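Local coordinates for Tautomerase_3 domain-containing protein (Corynebacterium halotolerans YIM 70093 = DSM 44683, PDB 7M58) that belongs to the cis-3-chloroacrylic acid dehalogenase family of the tautomerase superfamily and is probably a hydrolase acting on small carboxylate substrates, at residues P1-I12 and L38-A48; A67-A75 and L118-E126. All coordinates share one frame; numbering follows the deposited sequence.

Interaction 1. Residues P1-I12 and L38-A48; sequences PSYAVSSRAGLI and LVQVIFNDLDA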
loop_
_atom_site.group_PDB
_atom_site.type_symbol
_atom_site.label_atom_id
_atom_site.label_comp_id
_atom_site.label_asym_id
_atom_site.label_seq_id
_atom_site.Cartn_x
_atom_site.Cartn_y
_atom_site.Cartn_z
ATOM N N PRO A 1 2.035 2.034 -13.459
ATOM C CA PRO A 1 2.512 2.804 -12.303
ATOM C C PRO A 1 1.435 3.614 -11.612
ATOM O O PRO A 1 0.775 4.417 -12.268
ATOM C CB PRO A 1 3.541 3.758 -12.912
ATOM C CG PRO A 1 3.065 3.951 -14.317
ATOM C CD PRO A 1 2.500 2.615 -14.733
ATOM N N SER A 2 1.261 3.408 -10.310
ATOM C CA SER A 2 0.345 4.210 -9.505
ATOM C C SER A 2 1.141 4.834 -8.372
ATOM O O SER A 2 1.746 4.123 -7.568
ATOM C CB SER A 2 -0.821 3.394 -8.951
ATOM O OG SER A 2 -0.358 2.441 -8.030
ATOM N N TYR A 3 1.193 6.157 -8.357
ATOM C CA TYR A 3 1.770 6.909 -7.259
ATOM C C TYR A 3 0.687 7.255 -6.247
ATOM O O TYR A 3 -0.305 7.905 -6.594
ATOM C CB TYR A 3 2.438 8.178 -7.780
ATOM C CG TYR A 3 3.648 7.885 -8.622
ATOM C CD1 TYR A 3 3.525 7.609 -9.975
ATOM C CD2 TYR A 3 4.917 7.866 -8.057
ATOM C CE1 TYR A 3 4.622 7.333 -10.747
ATOM C CE2 TYR A 3 6.024 7.592 -8.827
ATOM C CZ TYR A 3 5.869 7.318 -10.170
ATOM O OH TYR A 3 6.968 7.049 -10.948
ATOM N N ALA A 4 0.866 6.817 -5.005
ATOM C CA ALA A 4 0.021 7.263 -3.909
ATOM C C ALA A 4 0.807 8.278 -3.089
ATOM O O ALA A 4 1.963 8.038 -2.729
ATOM C CB ALA A 4 -0.445 6.088 -3.057
ATOM N N VAL A 5 0.201 9.432 -2.850
ATOM C CA VAL A 5 0.854 10.558 -2.192
ATOM C C VAL A 5 0.093 10.821 -0.911
ATOM O O VAL A 5 -1.097 11.151 -0.953
ATOM C CB VAL A 5 0.867 11.816 -3.073
ATOM C CG1 VAL A 5 1.455 12.972 -2.298
ATOM C CG2 VAL A 5 1.604 11.568 -4.407
ATOM N N SER A 6 0.761 10.668 0.221
ATOM C CA SER A 6 0.131 10.856 1.517
ATOM C C SER A 6 0.659 12.128 2.151
ATOM O O SER A 6 1.882 12.322 2.225
ATOM C CB SER A 6 0.405 9.667 2.439
ATOM O OG SER A 6 -0.264 8.516 1.968
ATOM N N SER A 7 -0.263 12.983 2.599
ATOM C CA SER A 7 0.059 14.239 3.262
ATOM C C SER A 7 -1.145 14.669 4.083
ATOM O O SER A 7 -2.276 14.247 3.819
ATOM C CB SER A 7 0.423 15.341 2.267
ATOM O OG SER A 7 -0.651 15.604 1.380
ATOM N N ARG A 8 -0.881 15.506 5.092
ATOM C CA ARG A 8 -1.946 16.154 5.856
ATOM C C ARG A 8 -2.946 16.821 4.926
ATOM O O ARG A 8 -2.566 17.602 4.050
ATOM C CB ARG A 8 -1.342 17.193 6.800
ATOM C CG ARG A 8 -2.361 18.098 7.461
ATOM C CD ARG A 8 -2.904 17.555 8.757
ATOM N NE ARG A 8 -3.251 18.644 9.678
ATOM C CZ ARG A 8 -4.425 19.276 9.675
ATOM N NH1 ARG A 8 -5.376 18.912 8.814
ATOM N NH2 ARG A 8 -4.654 20.257 10.544
ATOM N N ALA A 9 -4.219 16.476 5.086
ATOM C CA ALA A 9 -5.267 17.162 4.343
ATOM C C ALA A 9 -5.082 18.668 4.464
ATOM O O ALA A 9 -4.968 19.211 5.570
ATOM C CB ALA A 9 -6.647 16.754 4.854
ATOM N N GLY A 10 -5.059 19.337 3.318
ATOM C CA GLY A 10 -4.832 20.756 3.250
ATOM C C GLY A 10 -3.428 21.142 2.847
ATOM O O GLY A 10 -3.214 22.280 2.419
ATOM N N LEU A 11 -2.468 20.223 2.941
ATOM C CA LEU A 11 -1.107 20.583 2.555
ATOM C C LEU A 11 -0.995 20.804 1.057
ATOM O O LEU A 11 -0.286 21.714 0.614
ATOM C CB LEU A 11 -0.107 19.522 3.008
ATOM C CG LEU A 11 1.324 19.778 2.526
ATOM C CD1 LEU A 11 1.906 20.991 3.259
ATOM C CD2 LEU A 11 2.184 18.539 2.765
ATOM N N ILE A 12 -1.663 19.986 0.259
ATOM C CA ILE A 12 -1.561 20.087 -1.186
ATOM C C ILE A 12 -2.901 20.578 -1.720
ATOM O O ILE A 12 -3.859 19.799 -1.805
ATOM C CB ILE A 12 -1.152 18.755 -1.818
ATOM C CG1 ILE A 12 0.054 18.188 -1.047
ATOM C CG2 ILE A 12 -0.823 18.965 -3.299
ATOM C CD1 ILE A 12 0.628 16.841 -1.541
ATOM N N LEU A 38 -0.262 5.284 -18.797
ATOM C CA LEU A 38 -0.213 4.232 -17.796
ATOM C C LEU A 38 -0.197 4.770 -16.373
ATOM O O LEU A 38 -0.382 3.994 -15.431
ATOM C CB LEU A 38 1.024 3.354 -18.008
ATOM C CG LEU A 38 1.045 2.404 -19.216
ATOM C CD1 LEU A 38 2.171 1.378 -19.077
ATOM C CD2 LEU A 38 -0.282 1.724 -19.419
ATOM N N VAL A 39 0.006 6.068 -16.198
ATOM C CA VAL A 39 0.334 6.623 -14.894
ATOM C C VAL A 39 -0.940 7.039 -14.165
ATOM O O VAL A 39 -1.767 7.802 -14.688
ATOM C CB VAL A 39 1.300 7.809 -15.033
ATOM C CG1 VAL A 39 1.708 8.304 -13.658
ATOM C CG2 VAL A 39 2.499 7.425 -15.897
ATOM N N GLN A 40 -1.086 6.544 -12.945
ATOM C CA GLN A 40 -2.149 6.920 -12.039
ATOM C C GLN A 40 -1.533 7.599 -10.821
ATOM O O GLN A 40 -0.512 7.139 -10.306
ATOM C CB GLN A 40 -2.953 5.674 -11.637
ATOM C CG GLN A 40 -3.929 5.871 -10.507
ATOM C CD GLN A 40 -4.644 4.580 -10.156
ATOM O OE1 GLN A 40 -5.746 4.308 -10.641
ATOM N NE2 GLN A 40 -4.022 3.775 -9.306
ATOM N N VAL A 41 -2.129 8.707 -10.379
ATOM C CA VAL A 41 -1.700 9.405 -9.174
ATOM C C VAL A 41 -2.887 9.516 -8.233
ATOM O O VAL A 41 -3.968 9.964 -8.635
ATOM C CB VAL A 41 -1.141 10.808 -9.469
ATOM C CG1 VAL A 41 -0.799 11.506 -8.150
ATOM C CG2 VAL A 41 0.079 10.736 -10.365
ATOM N N ILE A 42 -2.684 9.140 -6.983
ATOM C CA ILE A 42 -3.746 9.193 -5.991
ATOM C C ILE A 42 -3.251 9.996 -4.797
ATOM O O ILE A 42 -2.109 9.827 -4.356
ATOM C CB ILE A 42 -4.189 7.784 -5.573
ATOM C CG1 ILE A 42 -4.952 7.135 -6.711
ATOM C CG2 ILE A 42 -5.086 7.863 -4.392
ATOM C CD1 ILE A 42 -4.916 5.619 -6.648
ATOM N N PHE A 43 -4.109 10.865 -4.272
ATOM C CA PHE A 43 -3.795 11.682 -3.109
ATOM C C PHE A 43 -4.613 11.187 -1.927
ATOM O O PHE A 43 -5.838 11.353 -1.901
ATOM C CB PHE A 43 -4.060 13.160 -3.386
ATOM C CG PHE A 43 -3.084 13.758 -4.330
ATOM C CD1 PHE A 43 -1.838 14.191 -3.875
ATOM C CD2 PHE A 43 -3.379 13.857 -5.686
ATOM C CE1 PHE A 43 -0.907 14.725 -4.755
ATOM C CE2 PHE A 43 -2.451 14.396 -6.575
ATOM C CZ PHE A 43 -1.212 14.830 -6.111
ATOM N N ASN A 44 -3.925 10.589 -0.954
ATOM C CA ASN A 44 -4.520 10.193 0.319
ATOM C C ASN A 44 -4.293 11.312 1.330
ATOM O O ASN A 44 -3.178 11.497 1.838
ATOM C CB ASN A 44 -3.924 8.879 0.815
ATOM C CG ASN A 44 -4.276 7.705 -0.093
ATOM O OD1 ASN A 44 -5.450 7.359 -0.252
ATOM N ND2 ASN A 44 -3.262 7.082 -0.684
ATOM N N ASP A 45 -5.348 12.055 1.639
ATOM C CA ASP A 45 -5.224 13.136 2.602
ATOM C C ASP A 45 -5.448 12.612 4.013
ATOM O O ASP A 45 -6.370 11.827 4.267
ATOM C CB ASP A 45 -6.208 14.262 2.278
ATOM C CG ASP A 45 -5.828 15.023 1.007
ATOM O OD1 ASP A 45 -4.678 14.869 0.519
ATOM O OD2 ASP A 45 -6.680 15.780 0.498
ATOM N N LEU A 46 -4.629 13.089 4.939
ATOM C CA LEU A 46 -4.583 12.547 6.285
ATOM C C LEU A 46 -5.164 13.550 7.270
ATOM O O LEU A 46 -5.077 14.761 7.059
ATOM C CB LEU A 46 -3.138 12.220 6.674
ATOM C CG LEU A 46 -2.421 11.159 5.852
ATOM C CD1 LEU A 46 -0.951 11.084 6.258
ATOM C CD2 LEU A 46 -3.118 9.814 6.021
ATOM N N ASP A 47 -5.763 13.024 8.344
ATOM C CA ASP A 47 -6.268 13.828 9.456
ATOM C C ASP A 47 -5.121 14.549 10.178
ATOM O O ASP A 47 -3.936 14.275 9.955
ATOM C CB ASP A 47 -7.064 12.950 10.424
ATOM C CG ASP A 47 -8.200 13.710 11.108
ATOM O OD1 ASP A 47 -8.211 14.962 11.046
ATOM O OD2 ASP A 47 -9.086 13.059 11.706
ATOM N N ALA A 48 -5.497 15.443 11.100
ATOM C CA ALA A 48 -4.544 16.378 11.703
ATOM C C ALA A 48 -3.401 15.684 12.447
ATOM O O ALA A 48 -2.228 16.054 12.285
ATOM C CB ALA A 48 -5.280 17.335 12.637
HETATM O O HOH W 1 -5.526 18.180 0.822
HETATM O O HOH W 2 -3.812 16.427 -1.440
#
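V5 and F43 form the apolar centre, lying side by side and pointing the same way from neighbouring parallel strands. F43 keeps its CG beside its own backbone N (chi1 -71°), which brings the CD1-CE1 side of the ring toward V5; V5 CB lies 3.7 Å from F43 CD1. Just past the type II turn from R8 to L11, I12 CD1 reaches F43 CE1 at 4.1 Å, the two side chains crossing at about a right angle. Y3, V39 and V41 continue this face toward helix 14-31, where Y3 OH is hydrogen-bonded to H28. At the start of the strand, P1 brings CD against L38 CB (3.7 Å), again with the side chains roughly perpendicular.

The backbones run in register, their segment axes 4.5 Å apart and inclined at 16°. Amides alternate across the gap: Q40 N gives to P1 O, Y3 N to Q40 O and I42 N to Y3 O (2.7 Å), and the pattern continues to A9 N, which donates to L46 O. S7 N to N44 O is a weak link in the series.

On the other face, S2, A4 and S6 line up with Q40, I42 and N44; Q40 OE1 is hydrogen-bonded to H62 of the second subunit, while W64 of that subunit packs on S2, Q40 and I42. At the polar edge, the R8 guanidinium lays one face over A48 CA, and A9 CB touches D45 CB at 3.6 Å. D45 is salt-bridged to R17. One water accepts from G10 N and donates weakly to D45 OD2; a second donates to D45 OD1 and only weakly to I12 O.

This is the beta-alpha-beta pairing characteristic of the tautomerase fold: apolar side chains face the helix, and the more polar face of the sheet meets a neighbouring subunit.

Interaction 2. Residues A67-A75 and L118-E126; sequences ADIRSGRTA and LLPEPGKEE. With SO4 (sulfate ion), chain D.
R70, R73 and E125 form a salt-bridge network beside a bound sulfate, where the end of strand 63-70 meets the loop leading into helix 125-129 in this tautomerase-fold subunit. Among the ionic contacts, R70 and E125 approach from opposite directions: R70 NH2 donates to the anti lone pair of E125 OE2 at 2.8 Å, with guanidinium and carboxylate planes 80° apart. R73 NH2 makes only a long salt bridge to the same oxygen, at 4.0 Å.

Hydrogen bonding to the chain adds a second grip on R70. Its NH1 meets P120 O at 2.7 Å, with the acceptor almost in the guanidinium plane but the donor 40° above the carbonyl plane.

Van der Waals packing centres on P122. Its CA lies over one face of the R70 guanidinium, and its CB sits over one face of the R73 guanidinium, toward the rim, 3.5 Å from R73 CZ. P122 CG also touches S71 O.

Both arginines also bind the sulfate, as does H28. The ion probably comes from the crystallisation liquor, yet this cationic setting is consistent with a pocket for carboxylate substrates. The bend of R70 at chi3 (-58°) turns its NE toward sulfate O3, at a modelled length too short to be trusted. Sulfate O1 accepts from R70 N and, at 3.1 Å, from R73 NE.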
loop_
_atom_site.group_PDB
_atom_site.type_symbol
_atom_site.label_atom_id
_atom_site.label_comp_id
_atom_site.label_asym_id
_atom_site.label_seq_id
_atom_site.Cartn_x
_atom_site.Cartn_y
_atom_site.Cartn_z
ATOM N N ALA A 67 5.112 4.429 -4.625
ATOM C CA ALA A 67 4.969 4.168 -6.048
ATOM C C ALA A 67 4.979 2.670 -6.305
ATOM O O ALA A 67 5.894 1.979 -5.862
ATOM C CB ALA A 67 6.104 4.843 -6.812
ATOM N N ASP A 68 4.000 2.170 -7.050
ATOM C CA ASP A 68 4.027 0.784 -7.509
ATOM C C ASP A 68 4.426 0.806 -8.985
ATOM O O ASP A 68 3.715 1.372 -9.819
ATOM C CB ASP A 68 2.679 0.078 -7.315
ATOM C CG ASP A 68 2.329 -0.218 -5.825
ATOM O OD1 ASP A 68 2.951 -1.112 -5.204
ATOM O OD2 ASP A 68 1.389 0.417 -5.279
ATOM N N ILE A 69 5.583 0.223 -9.299
ATOM C CA ILE A 69 6.118 0.178 -10.654
ATOM C C ILE A 69 6.424 -1.274 -11.016
ATOM O O ILE A 69 6.563 -2.150 -10.155
ATOM C CB ILE A 69 7.383 1.040 -10.832
ATOM C CG1 ILE A 69 8.581 0.360 -10.153
ATOM C CG2 ILE A 69 7.155 2.469 -10.323
ATOM C CD1 ILE A 69 9.891 0.949 -10.574
ATOM N N ARG A 70 6.533 -1.525 -12.311
ATOM C CA ARG A 70 6.866 -2.860 -12.787
ATOM C C ARG A 70 8.306 -3.231 -12.458
ATOM O O ARG A 70 9.216 -2.398 -12.515
ATOM C CB ARG A 70 6.645 -2.934 -14.293
ATOM C CG ARG A 70 5.243 -3.269 -14.648
ATOM C CD ARG A 70 4.948 -3.075 -16.111
ATOM N NE ARG A 70 5.220 -1.705 -16.529
ATOM C CZ ARG A 70 5.359 -1.324 -17.794
ATOM N NH1 ARG A 70 5.237 -2.210 -18.771
ATOM N NH2 ARG A 70 5.632 -0.058 -18.079
ATOM N N SER A 71 8.510 -4.493 -12.093
ATOM C CA SER A 71 9.873 -4.987 -11.963
ATOM C C SER A 71 10.492 -5.194 -13.347
ATOM O O SER A 71 9.794 -5.264 -14.368
ATOM C CB SER A 71 9.903 -6.267 -11.128
ATOM O OG SER A 71 8.756 -7.043 -11.371
ATOM N N GLY A 72 11.830 -5.235 -13.380
ATOM C CA GLY A 72 12.577 -5.418 -14.613
ATOM C C GLY A 72 13.312 -4.188 -15.103
ATOM O O GLY A 72 13.964 -4.250 -16.156
ATOM N N ARG A 73 13.250 -3.086 -14.363
ATOM C CA ARG A 73 13.914 -1.843 -14.727
ATOM C C ARG A 73 15.338 -1.846 -14.186
ATOM O O ARG A 73 15.646 -2.522 -13.195
ATOM C CB ARG A 73 13.149 -0.634 -14.170
ATOM C CG ARG A 73 11.664 -0.590 -14.513
ATOM C CD ARG A 73 11.352 0.649 -15.328
ATOM N NE ARG A 73 9.994 0.624 -15.833
ATOM C CZ ARG A 73 9.630 1.154 -16.991
ATOM N NH1 ARG A 73 10.527 1.748 -17.767
ATOM N NH2 ARG A 73 8.365 1.088 -17.373
ATOM N N THR A 74 16.211 -1.088 -14.850
ATOM C CA THR A 74 17.598 -1.046 -14.423
ATOM C C THR A 74 17.716 -0.347 -13.078
ATOM O O THR A 74 16.876 0.469 -12.692
ATOM C CB THR A 74 18.476 -0.327 -15.447
ATOM O OG1 THR A 74 18.224 1.078 -15.394
ATOM C CG2 THR A 74 18.202 -0.840 -16.857
ATOM N N ALA A 75 18.778 -0.697 -12.353
ATOM C CA ALA A 75 19.072 -0.022 -11.099
ATOM C C ALA A 75 19.163 1.482 -11.305
ATOM O O ALA A 75 18.726 2.258 -10.448
ATOM C CB ALA A 75 20.365 -0.568 -10.495
ATOM N N LEU A 118 -3.738 -7.252 -19.052
ATOM C CA LEU A 118 -2.530 -7.458 -18.264
ATOM C C LEU A 118 -1.400 -6.662 -18.887
ATOM O O LEU A 118 -1.322 -6.525 -20.108
ATOM C CB LEU A 118 -2.162 -8.940 -18.186
ATOM C CG LEU A 118 -3.137 -9.709 -17.296
ATOM C CD1 LEU A 118 -3.104 -11.202 -17.546
ATOM C CD2 LEU A 118 -2.845 -9.404 -15.838
ATOM N N LEU A 119 -0.584 -6.070 -18.049
ATOM C CA LEU A 119 0.484 -5.203 -18.526
ATOM C C LEU A 119 1.707 -6.028 -18.893
ATOM O O LEU A 119 1.923 -7.105 -18.332
ATOM C CB LEU A 119 0.874 -4.184 -17.464
ATOM C CG LEU A 119 -0.078 -3.009 -17.273
ATOM C CD1 LEU A 119 0.597 -1.861 -16.533
ATOM C CD2 LEU A 119 -0.598 -2.527 -18.623
ATOM N N PRO A 120 2.510 -5.574 -19.846
ATOM C CA PRO A 120 3.702 -6.338 -20.206
ATOM C C PRO A 120 4.914 -5.912 -19.407
ATOM O O PRO A 120 4.885 -4.927 -18.658
ATOM C CB PRO A 120 3.890 -5.987 -21.680
ATOM C CG PRO A 120 3.526 -4.512 -21.676
ATOM C CD PRO A 120 2.376 -4.370 -20.688
ATOM N N GLU A 121 5.990 -6.668 -19.626
ATOM C CA GLU A 121 7.351 -6.221 -19.366
ATOM C C GLU A 121 7.610 -4.760 -19.734
ATOM O O GLU A 121 7.142 -4.277 -20.780
ATOM C CB GLU A 121 8.291 -7.066 -20.208
ATOM C CG GLU A 121 9.697 -6.611 -20.226
ATOM C CD GLU A 121 10.630 -7.568 -20.897
ATOM O OE1 GLU A 121 10.382 -8.780 -20.780
ATOM O OE2 GLU A 121 11.450 -7.125 -21.772
ATOM N N PRO A 122 8.389 -4.048 -18.902
ATOM C CA PRO A 122 8.816 -2.684 -19.245
ATOM C C PRO A 122 9.659 -2.708 -20.500
ATOM O O PRO A 122 10.522 -3.565 -20.654
ATOM C CB PRO A 122 9.621 -2.214 -18.027
ATOM C CG PRO A 122 9.831 -3.452 -17.215
ATOM C CD PRO A 122 8.758 -4.413 -17.527
ATOM N N GLY A 123 9.386 -1.773 -21.402
ATOM C CA GLY A 123 10.043 -1.723 -22.687
ATOM C C GLY A 123 9.259 -2.361 -23.819
ATOM O O GLY A 123 9.585 -2.127 -24.987
ATOM N N LYS A 124 8.276 -3.200 -23.501
ATOM C CA LYS A 124 7.441 -3.859 -24.493
ATOM C C LYS A 124 6.082 -3.180 -24.676
ATOM O O LYS A 124 5.092 -3.852 -24.981
ATOM C CB LYS A 124 7.279 -5.326 -24.107
ATOM C CG LYS A 124 8.603 -6.061 -24.140
ATOM C CD LYS A 124 8.854 -6.702 -25.513
ATOM C CE LYS A 124 10.344 -6.743 -25.834
ATOM N NZ LYS A 124 11.232 -7.002 -24.641
ATOM N N GLU A 125 5.999 -1.867 -24.450
ATOM C CA GLU A 125 4.706 -1.198 -24.529
ATOM C C GLU A 125 4.183 -1.107 -25.961
ATOM O O GLU A 125 2.964 -1.123 -26.158
ATOM C CB GLU A 125 4.786 0.200 -23.916
ATOM C CG GLU A 125 4.920 0.209 -22.405
ATOM C CD GLU A 125 6.356 0.108 -21.935
ATOM O OE1 GLU A 125 7.253 0.240 -22.794
ATOM O OE2 GLU A 125 6.587 -0.085 -20.713
ATOM N N GLU A 126 5.061 -0.988 -26.966
ATOM C CA GLU A 126 4.595 -0.956 -28.362
ATOM C C GLU A 126 3.901 -2.260 -28.738
ATOM O O GLU A 126 2.835 -2.254 -29.365
ATOM C CB GLU A 126 5.758 -0.722 -29.316
ATOM C CG GLU A 126 6.148 0.718 -29.581
ATOM C CD GLU A 126 7.358 0.780 -30.516
ATOM O OE1 GLU A 126 8.205 -0.137 -30.428
ATOM O OE2 GLU A 126 7.468 1.717 -31.342
HETATM S S SO4 D . 6.006 1.101 -14.733
HETATM O O1 SO4 D . 7.213 0.194 -14.513
HETATM O O2 SO4 D . 5.716 1.859 -13.474
HETATM O O3 SO4 D . 4.786 0.297 -15.139
HETATM O O4 SO4 D . 6.305 2.198 -15.730
#

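How the interactions relate
From the N terminus, strand 2-8 leads through helix 14-31 to strand 40-46, where interaction 1 closes a right-handed beta-alpha-beta loop. The chain then passes to strand 63-70, and interaction 2 closes a second loop, through helix 75-92 and strand 100-107, at 118-126. The loops follow in series and neither nests nor crosses; the centres of interactions 1 and 2 are about 23 Å apart. Strands 2-8 and 63-70 are antiparallel neighbours in one sheet: S2 O and D68 N, 3.0 Å apart, probably share a hydrogen bond, and Y3 CE2 packs on A67 CB. Interaction 1 pairs two strands of the sheet; interaction 2 ties the end of strand 63-70 to the loop before helix 125-129, with the P1 side chain beside its sulfate.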